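Local coordinates for protein cryptic loci regulator 2 (Schizosaccharomyces pombe 972h-, PDB 5IKJ) that promotes transcriptional silencing of heterochromatin, acting upstream of histone deacetylases as part of the SHREC repressor complex and helping to position nucleosomes, at residues A[259-263]-A[527-533]; A[40-45]-A[152-157]. One frame throughout, in Å; residues are numbered along the deposited sequence.

Contact 1 (A[259-263]-A[527-533]); sequences AIIVA and WVDDDFY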
ATOM      1  N   ALA A 259      12.144  10.908  17.643  1.00 53.91           N
ATOM      2  CA  ALA A 259      12.227   9.547  17.139  1.00 55.27           C
ATOM      3  C   ALA A 259      11.673   9.491  15.725  1.00 60.71           C
ATOM      4  O   ALA A 259      11.008  10.418  15.254  1.00 55.01           O
ATOM      5  CB  ALA A 259      11.468   8.574  18.047  1.00 56.65           C
ATOM      6  N   ILE A 260      11.963   8.382  15.048  1.00 60.04           N
ATOM      7  CA  ILE A 260      11.421   8.096  13.727  1.00 50.97           C
ATOM      8  C   ILE A 260      10.789   6.714  13.770  1.00 54.67           C
ATOM      9  O   ILE A 260      11.378   5.770  14.309  1.00 53.42           O
ATOM     10  CB  ILE A 260      12.499   8.166  12.627  1.00 55.55           C
ATOM     11  CG1 ILE A 260      11.864   7.939  11.251  1.00 56.65           C
ATOM     12  CG2 ILE A 260      13.600   7.139  12.876  1.00 47.65           C
ATOM     13  CD1 ILE A 260      12.667   8.520  10.111  1.00 54.88           C
ATOM     14  N   ILE A 261       9.585   6.597  13.217  1.00 53.98           N
ATOM     15  CA  ILE A 261       8.929   5.298  13.133  1.00 50.06           C
ATOM     16  C   ILE A 261       9.700   4.434  12.140  1.00 56.98           C
ATOM     17  O   ILE A 261       9.823   4.779  10.963  1.00 63.46           O
ATOM     18  CB  ILE A 261       7.460   5.448  12.713  1.00 46.97           C
ATOM     19  CG1 ILE A 261       6.728   6.462  13.600  1.00 52.70           C
ATOM     20  CG2 ILE A 261       6.748   4.090  12.749  1.00 49.09           C
ATOM     21  CD1 ILE A 261       6.513   6.020  15.043  1.00 55.57           C
ATOM     22  N   VAL A 262      10.250   3.322  12.623  1.00 55.33           N
ATOM     23  CA  VAL A 262      10.943   2.358  11.774  1.00 45.97           C
ATOM     24  C   VAL A 262      10.055   1.179  11.385  1.00 47.77           C
ATOM     25  O   VAL A 262      10.184   0.648  10.284  1.00 51.83           O
ATOM     26  CB  VAL A 262      12.221   1.870  12.484  1.00 54.07           C
ATOM     27  CG1 VAL A 262      12.972   0.883  11.599  1.00 53.91           C
ATOM     28  CG2 VAL A 262      13.102   3.049  12.864  1.00 46.77           C
ATOM     29  N   ALA A 263       9.172   0.735  12.272  1.00 51.82           N
ATOM     30  CA  ALA A 263       8.372  -0.462  12.046  1.00 41.78           C
ATOM     31  C   ALA A 263       7.130  -0.349  12.912  1.00 38.70           C
ATOM     32  O   ALA A 263       7.029   0.519  13.781  1.00 42.88           O
ATOM     33  CB  ALA A 263       9.163  -1.738  12.370  1.00 48.27           C
ATOM     34  N   TRP A 527      19.925   5.810  10.839  1.00 57.81           N
ATOM     35  CA  TRP A 527      18.948   4.747  10.674  1.00 53.46           C
ATOM     36  C   TRP A 527      19.335   3.587  11.594  1.00 61.15           C
ATOM     37  O   TRP A 527      20.268   3.692  12.395  1.00 65.20           O
ATOM     38  CB  TRP A 527      18.865   4.356   9.197  1.00 58.43           C
ATOM     39  CG  TRP A 527      17.654   3.551   8.819  1.00 49.39           C
ATOM     40  CD1 TRP A 527      17.641   2.345   8.183  1.00 58.01           C
ATOM     41  CD2 TRP A 527      16.282   3.893   9.057  1.00 44.31           C
ATOM     42  NE1 TRP A 527      16.350   1.915   8.005  1.00 53.89           N
ATOM     43  CE2 TRP A 527      15.495   2.846   8.534  1.00 58.17           C
ATOM     44  CE3 TRP A 527      15.642   4.979   9.662  1.00 55.44           C
ATOM     45  CZ2 TRP A 527      14.103   2.855   8.595  1.00 53.61           C
ATOM     46  CZ3 TRP A 527      14.258   4.985   9.722  1.00 54.73           C
ATOM     47  CH2 TRP A 527      13.505   3.930   9.193  1.00 52.81           C
ATOM     48  N   VAL A 528      18.624   2.471  11.499  1.00 55.47           N
ATOM     49  CA  VAL A 528      18.834   1.353  12.405  1.00 61.49           C
ATOM     50  C   VAL A 528      19.822   0.370  11.790  1.00 74.80           C
ATOM     51  O   VAL A 528      20.084   0.376  10.584  1.00 71.49           O
ATOM     52  CB  VAL A 528      17.503   0.651  12.749  1.00 61.38           C
ATOM     53  CG1 VAL A 528      16.564   1.616  13.452  1.00 54.56           C
ATOM     54  CG2 VAL A 528      16.850   0.076  11.495  1.00 57.33           C
ATOM     55  N   ASP A 529      20.380  -0.488  12.639  1.00 65.49           N
ATOM     56  CA  ASP A 529      21.221  -1.594  12.209  1.00 60.28           C
ATOM     57  C   ASP A 529      20.423  -2.894  12.258  1.00 57.13           C
ATOM     58  O   ASP A 529      19.320  -2.956  12.807  1.00 59.42           O
ATOM     59  CB  ASP A 529      22.473  -1.691  13.086  1.00 70.19           C
ATOM     60  CG  ASP A 529      23.296  -0.417  13.070  1.00 73.94           C
ATOM     61  OD1 ASP A 529      22.708   0.671  12.891  1.00 84.40           O
ATOM     62  OD2 ASP A 529      24.530  -0.503  13.239  1.00 80.78           O
ATOM     63  N   ASP A 530      21.000  -3.946  11.675  1.00 60.71           N
ATOM     64  CA  ASP A 530      20.278  -5.209  11.545  1.00 71.48           C
ATOM     65  C   ASP A 530      19.862  -5.795  12.888  1.00 65.76           C
ATOM     66  O   ASP A 530      18.920  -6.592  12.936  1.00 59.14           O
ATOM     67  CB  ASP A 530      21.127  -6.227  10.779  1.00 80.97           C
ATOM     68  CG  ASP A 530      20.984  -6.095   9.274  1.00 91.20           C
ATOM     69  OD1 ASP A 530      19.931  -5.605   8.811  1.00 86.74           O
ATOM     70  OD2 ASP A 530      21.922  -6.489   8.550  1.00100.88           O
ATOM     71  N   ASP A 531      20.540  -5.430  13.980  1.00 66.91           N
ATOM     72  CA  ASP A 531      20.153  -5.953  15.287  1.00 72.87           C
ATOM     73  C   ASP A 531      18.754  -5.495  15.677  1.00 64.41           C
ATOM     74  O   ASP A 531      18.033  -6.223  16.371  1.00 56.28           O
ATOM     75  CB  ASP A 531      21.165  -5.518  16.347  1.00 63.28           C
ATOM     76  CG  ASP A 531      21.289  -4.013  16.446  1.00 66.57           C
ATOM     77  OD1 ASP A 531      21.041  -3.333  15.430  1.00 59.69           O
ATOM     78  OD2 ASP A 531      21.631  -3.511  17.538  1.00 76.28           O
ATOM     79  N   PHE A 532      18.360  -4.293  15.246  1.00 67.10           N
ATOM     80  CA  PHE A 532      17.014  -3.784  15.490  1.00 55.53           C
ATOM     81  C   PHE A 532      15.954  -4.850  15.249  1.00 56.34           C
ATOM     82  O   PHE A 532      15.059  -5.056  16.076  1.00 56.13           O
ATOM     83  CB  PHE A 532      16.766  -2.575  14.585  1.00 60.39           C
ATOM     84  CG  PHE A 532      15.450  -1.888  14.824  1.00 64.81           C
ATOM     85  CD1 PHE A 532      14.305  -2.297  14.159  1.00 58.67           C
ATOM     86  CD2 PHE A 532      15.364  -0.819  15.701  1.00 57.36           C
ATOM     87  CE1 PHE A 532      13.098  -1.660  14.372  1.00 55.08           C
ATOM     88  CE2 PHE A 532      14.159  -0.179  15.918  1.00 56.01           C
ATOM     89  CZ  PHE A 532      13.026  -0.599  15.253  1.00 61.36           C
ATOM     90  N   TYR A 533      16.045  -5.541  14.114  1.00 58.29           N
ATOM     91  CA  TYR A 533      15.021  -6.501  13.730  1.00 57.55           C
ATOM     92  C   TYR A 533      15.152  -7.824  14.471  1.00 62.49           C
ATOM     93  O   TYR A 533      14.158  -8.548  14.596  1.00 61.37           O
ATOM     94  CB  TYR A 533      15.074  -6.710  12.216  1.00 57.30           C
ATOM     95  CG  TYR A 533      14.857  -5.421  11.463  1.00 61.57           C
ATOM     96  CD1 TYR A 533      13.576  -4.971  11.172  1.00 60.31           C
ATOM     97  CD2 TYR A 533      15.932  -4.635  11.071  1.00 61.95           C
ATOM     98  CE1 TYR A 533      13.373  -3.784  10.497  1.00 51.92           C
ATOM     99  CE2 TYR A 533      15.740  -3.446  10.397  1.00 64.75           C
ATOM    100  CZ  TYR A 533      14.456  -3.025  10.112  1.00 51.36           C
ATOM    101  OH  TYR A 533      14.260  -1.843   9.439  1.00 58.49           O
TER
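V262 CG1 lies anti to its backbone N (chi1 -179°), F532 CG likewise (chi1 -175°), and the two side chains come from opposite directions; W527, also anti (chi1 -164°), turns its six-membered end to V262. V262 sits in a classic beta bulge of strand 255-266, where it and A263 together face H291. Its branches divide the work. V262 CG1 lies 3.8 Å from F532 CE1 and 3.7 Å from Y533 OH, and also meets W527 CZ2, while V262 CG2 passes V528 CG1 at 3.8 Å and meets W527 CH2. The indole crosses I260 at about a right angle, with W527 CZ3 3.9 Å from I260 CG2; the carbonyl O of I261 lies at the ring edge, 4.2 Å from W527 CH2. A263 CB meets the rim of F532 near the ring plane. An alanine in place of W527 would probably leave I260 and both V262 methyls without their indole neighbour and open a gap beside L519 and V522 of helix 518-522. Y300 extends the cluster, edge-to-face with F532. A second protein chain packs on A263, W527 and Y533. Carbon-to-carbon contact dominates, so shape and exclusion of water, rather than polar pairing, join the strand to the C-terminal segment.

Contact 2 (A[40-45]-A[152-157]); sequences PSLKPL and QLYQRD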
ATOM      1  N   PRO A  40      15.371 -39.570 -18.982  1.00109.89           N
ATOM      2  CA  PRO A  40      14.719 -38.291 -19.287  1.00102.74           C
ATOM      3  C   PRO A  40      13.414 -38.464 -20.063  1.00108.62           C
ATOM      4  O   PRO A  40      13.328 -38.076 -21.229  1.00104.10           O
ATOM      5  CB  PRO A  40      15.772 -37.562 -20.127  1.00104.69           C
ATOM      6  CG  PRO A  40      16.533 -38.654 -20.787  1.00 98.14           C
ATOM      7  CD  PRO A  40      16.598 -39.762 -19.774  1.00111.13           C
ATOM      8  N   SER A  41      12.412 -39.048 -19.416  1.00100.69           N
ATOM      9  CA  SER A  41      11.108 -39.265 -20.021  1.00 99.54           C
ATOM     10  C   SER A  41      10.100 -38.254 -19.488  1.00 91.78           C
ATOM     11  O   SER A  41      10.255 -37.698 -18.398  1.00 81.29           O
ATOM     12  CB  SER A  41      10.613 -40.688 -19.749  1.00 97.48           C
ATOM     13  OG  SER A  41      10.525 -40.938 -18.356  1.00 94.87           O
ATOM     14  N   LEU A  42       9.057 -38.020 -20.282  1.00 74.17           N
ATOM     15  CA  LEU A  42       7.974 -37.119 -19.917  1.00 78.40           C
ATOM     16  C   LEU A  42       6.658 -37.881 -19.953  1.00 70.87           C
ATOM     17  O   LEU A  42       6.373 -38.595 -20.922  1.00 70.50           O
ATOM     18  CB  LEU A  42       7.917 -35.910 -20.859  1.00 73.92           C
ATOM     19  CG  LEU A  42       8.954 -34.807 -20.637  1.00 80.20           C
ATOM     20  CD1 LEU A  42       8.849 -33.759 -21.733  1.00 78.50           C
ATOM     21  CD2 LEU A  42       8.781 -34.161 -19.272  1.00 70.97           C
ATOM     22  N   LYS A  43       5.866 -37.726 -18.902  1.00 67.49           N
ATOM     23  CA  LYS A  43       4.597 -38.438 -18.756  1.00 70.84           C
ATOM     24  C   LYS A  43       3.459 -37.430 -18.678  1.00 74.72           C
ATOM     25  O   LYS A  43       3.376 -36.675 -17.689  1.00 63.89           O
ATOM     26  CB  LYS A  43       4.631 -39.316 -17.505  1.00 67.54           C
ATOM     27  CG  LYS A  43       3.298 -39.928 -17.113  1.00 68.24           C
ATOM     28  CD  LYS A  43       3.498 -40.987 -16.041  1.00 75.19           C
ATOM     29  CE  LYS A  43       2.226 -41.247 -15.256  1.00 81.26           C
ATOM     30  NZ  LYS A  43       2.363 -42.440 -14.374  1.00 90.50           N
ATOM     31  N   PRO A  44       2.571 -37.359 -19.670  1.00 69.71           N
ATOM     32  CA  PRO A  44       1.487 -36.369 -19.611  1.00 63.74           C
ATOM     33  C   PRO A  44       0.591 -36.584 -18.400  1.00 59.70           C
ATOM     34  O   PRO A  44       0.246 -37.715 -18.052  1.00 71.57           O
ATOM     35  CB  PRO A  44       0.724 -36.596 -20.922  1.00 65.17           C
ATOM     36  CG  PRO A  44       1.690 -37.280 -21.822  1.00 68.66           C
ATOM     37  CD  PRO A  44       2.550 -38.118 -20.933  1.00 66.22           C
ATOM     38  N   LEU A  45       0.214 -35.479 -17.759  1.00 55.05           N
ATOM     39  CA  LEU A  45      -0.713 -35.505 -16.632  1.00 61.17           C
ATOM     40  C   LEU A  45      -2.023 -34.852 -17.055  1.00 71.68           C
ATOM     41  O   LEU A  45      -2.119 -33.615 -17.076  1.00 70.96           O
ATOM     42  CB  LEU A  45      -0.119 -34.782 -15.419  1.00 62.07           C
ATOM     43  CG  LEU A  45       1.125 -35.405 -14.776  1.00 66.73           C
ATOM     44  CD1 LEU A  45       1.523 -34.620 -13.536  1.00 55.77           C
ATOM     45  CD2 LEU A  45       0.907 -36.873 -14.427  1.00 64.58           C
ATOM     46  N   GLN A 152       0.075 -27.687 -21.381  1.00 75.25           N
ATOM     47  CA  GLN A 152       0.067 -29.119 -21.107  1.00 66.09           C
ATOM     48  C   GLN A 152       1.033 -29.422 -19.971  1.00 57.16           C
ATOM     49  O   GLN A 152       2.188 -28.986 -19.999  1.00 53.02           O
ATOM     50  CB  GLN A 152       0.447 -29.920 -22.357  1.00 69.32           C
ATOM     51  CG  GLN A 152       0.331 -31.428 -22.192  1.00 84.62           C
ATOM     52  CD  GLN A 152      -1.095 -31.885 -21.968  1.00 87.16           C
ATOM     53  OE1 GLN A 152      -1.413 -32.483 -20.939  1.00 86.14           O
ATOM     54  NE2 GLN A 152      -1.964 -31.610 -22.933  1.00 78.35           N
ATOM     55  N   LEU A 153       0.556 -30.169 -18.979  1.00 58.10           N
ATOM     56  CA  LEU A 153       1.354 -30.537 -17.819  1.00 62.42           C
ATOM     57  C   LEU A 153       1.997 -31.904 -18.025  1.00 65.41           C
ATOM     58  O   LEU A 153       1.464 -32.763 -18.731  1.00 59.11           O
ATOM     59  CB  LEU A 153       0.484 -30.550 -16.560  1.00 57.91           C
ATOM     60  CG  LEU A 153       1.174 -30.849 -15.229  1.00 56.95           C
ATOM     61  CD1 LEU A 153       2.116 -29.721 -14.838  1.00 56.74           C
ATOM     62  CD2 LEU A 153       0.134 -31.086 -14.146  1.00 61.01           C
ATOM     63  N   TYR A 154       3.157 -32.097 -17.397  1.00 65.91           N
ATOM     64  CA  TYR A 154       3.911 -33.336 -17.537  1.00 60.48           C
ATOM     65  C   TYR A 154       4.614 -33.662 -16.228  1.00 67.12           C
ATOM     66  O   TYR A 154       4.930 -32.770 -15.436  1.00 59.64           O
ATOM     67  CB  TYR A 154       4.963 -33.246 -18.649  1.00 57.84           C
ATOM     68  CG  TYR A 154       4.404 -33.030 -20.034  1.00 66.09           C
ATOM     69  CD1 TYR A 154       4.041 -31.761 -20.466  1.00 62.02           C
ATOM     70  CD2 TYR A 154       4.258 -34.090 -20.916  1.00 66.98           C
ATOM     71  CE1 TYR A 154       3.537 -31.558 -21.733  1.00 65.80           C
ATOM     72  CE2 TYR A 154       3.753 -33.897 -22.185  1.00 63.49           C
ATOM     73  CZ  TYR A 154       3.394 -32.629 -22.590  1.00 70.29           C
ATOM     74  OH  TYR A 154       2.889 -32.432 -23.855  1.00 67.73           O
ATOM     75  N   GLN A 155       4.855 -34.953 -16.014  1.00 62.67           N
ATOM     76  CA  GLN A 155       5.768 -35.430 -14.983  1.00 58.90           C
ATOM     77  C   GLN A 155       7.067 -35.862 -15.652  1.00 56.06           C
ATOM     78  O   GLN A 155       7.042 -36.630 -16.618  1.00 64.86           O
ATOM     79  CB  GLN A 155       5.168 -36.602 -14.205  1.00 65.57           C
ATOM     80  CG  GLN A 155       5.959 -36.985 -12.959  1.00 64.30           C
ATOM     81  CD  GLN A 155       5.339 -38.143 -12.197  1.00 60.02           C
ATOM     82  OE1 GLN A 155       4.665 -37.943 -11.186  1.00 61.36           O
ATOM     83  NE2 GLN A 155       5.572 -39.361 -12.674  1.00 59.54           N
ATOM     84  N   ARG A 156       8.193 -35.365 -15.147  1.00 60.27           N
ATOM     85  CA  ARG A 156       9.502 -35.720 -15.680  1.00 74.24           C
ATOM     86  C   ARG A 156      10.331 -36.388 -14.595  1.00 65.64           C
ATOM     87  O   ARG A 156      10.432 -35.872 -13.476  1.00 62.29           O
ATOM     88  CB  ARG A 156      10.252 -34.498 -16.216  1.00 71.54           C
ATOM     89  CG  ARG A 156      11.398 -34.875 -17.148  1.00 73.74           C
ATOM     90  CD  ARG A 156      12.177 -33.658 -17.615  1.00 73.57           C
ATOM     91  NE  ARG A 156      13.177 -33.235 -16.636  1.00 87.38           N
ATOM     92  CZ  ARG A 156      14.496 -33.253 -16.821  1.00 87.17           C
ATOM     93  NH1 ARG A 156      15.299 -32.838 -15.851  1.00 76.39           N
ATOM     94  NH2 ARG A 156      15.025 -33.669 -17.964  1.00 84.02           N
ATOM     95  N   ASP A 157      10.923 -37.528 -14.932  1.00 75.36           N
ATOM     96  CA  ASP A 157      11.849 -38.202 -14.039  1.00 81.65           C
ATOM     97  C   ASP A 157      13.217 -37.534 -14.101  1.00 87.52           C
ATOM     98  O   ASP A 157      13.642 -37.034 -15.146  1.00 85.68           O
ATOM     99  CB  ASP A 157      11.973 -39.679 -14.413  1.00 80.09           C
ATOM    100  CG  ASP A 157      10.637 -40.394 -14.410  1.00 83.70           C
ATOM    101  OD1 ASP A 157       9.776 -40.046 -13.574  1.00 89.84           O
ATOM    102  OD2 ASP A 157      10.446 -41.300 -15.248  1.00 89.10           O
TER
HETATM  103  O   HOH W   1      -2.253 -31.310 -18.624  1.00 50.16           O
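Strands 42-44 and 152-156 pair antiparallel, their short axes 137° apart in direction, as the first two strands of a three-stranded antiparallel sheet in which 42-44 is an edge strand. K43 and Q155 form the hydrogen-bonded pair: K43 N bonds to Q155 O at 2.8 Å and Q155 N to K43 O, and L45 N continues the ladder to L153 O at 3.1 Å. L42 with R156 and P44 with Y154 are non-hydrogen-bonded pairs, and their side chains share one face of the sheet. There L42 CD2 lies against the aliphatic base of R156, close to both CB and CG, and also meets Y154 CB. With its CG anti to the carbonyl carbon (chi1 -63°), Y154 brings ring atom CE2 to 4.0 Å from P44 CG. L45 crosses L153 obliquely, L45 CD1 to L153 CD2 at 3.8 Å, and F169 of strand 168-172 also touches L45. On the face of K43 and Q155, Q155 OE1 accepts a hydrogen bond from K51 NZ of helix 50-67; D157 OD1 pairs with R167. One water bridges the two segments, donating to L45 O at 2.8 Å and to Q152 OE1 at 2.7 Å while accepting from L153 N.

Overall arrangement
Contacts 1 and 2 lie far apart, their centres about 49 Å from each other and their nearest atoms about 37 Å, and they share no strand or helix. Contact 1 is buried: it seats residues 527-533, which run into helix 531-540, on a strand of a five-stranded sheet, using side chains and no backbone pairing, beside a second protein chain. Contact 2, farther from the centre of the chain and only partly buried, builds a sheet edge within the N-terminal half, so main-chain hydrogen bonds, a bridging water and charged side chains accompany its leucine packing. Along the sequence contact 2 closes before contact 1 opens.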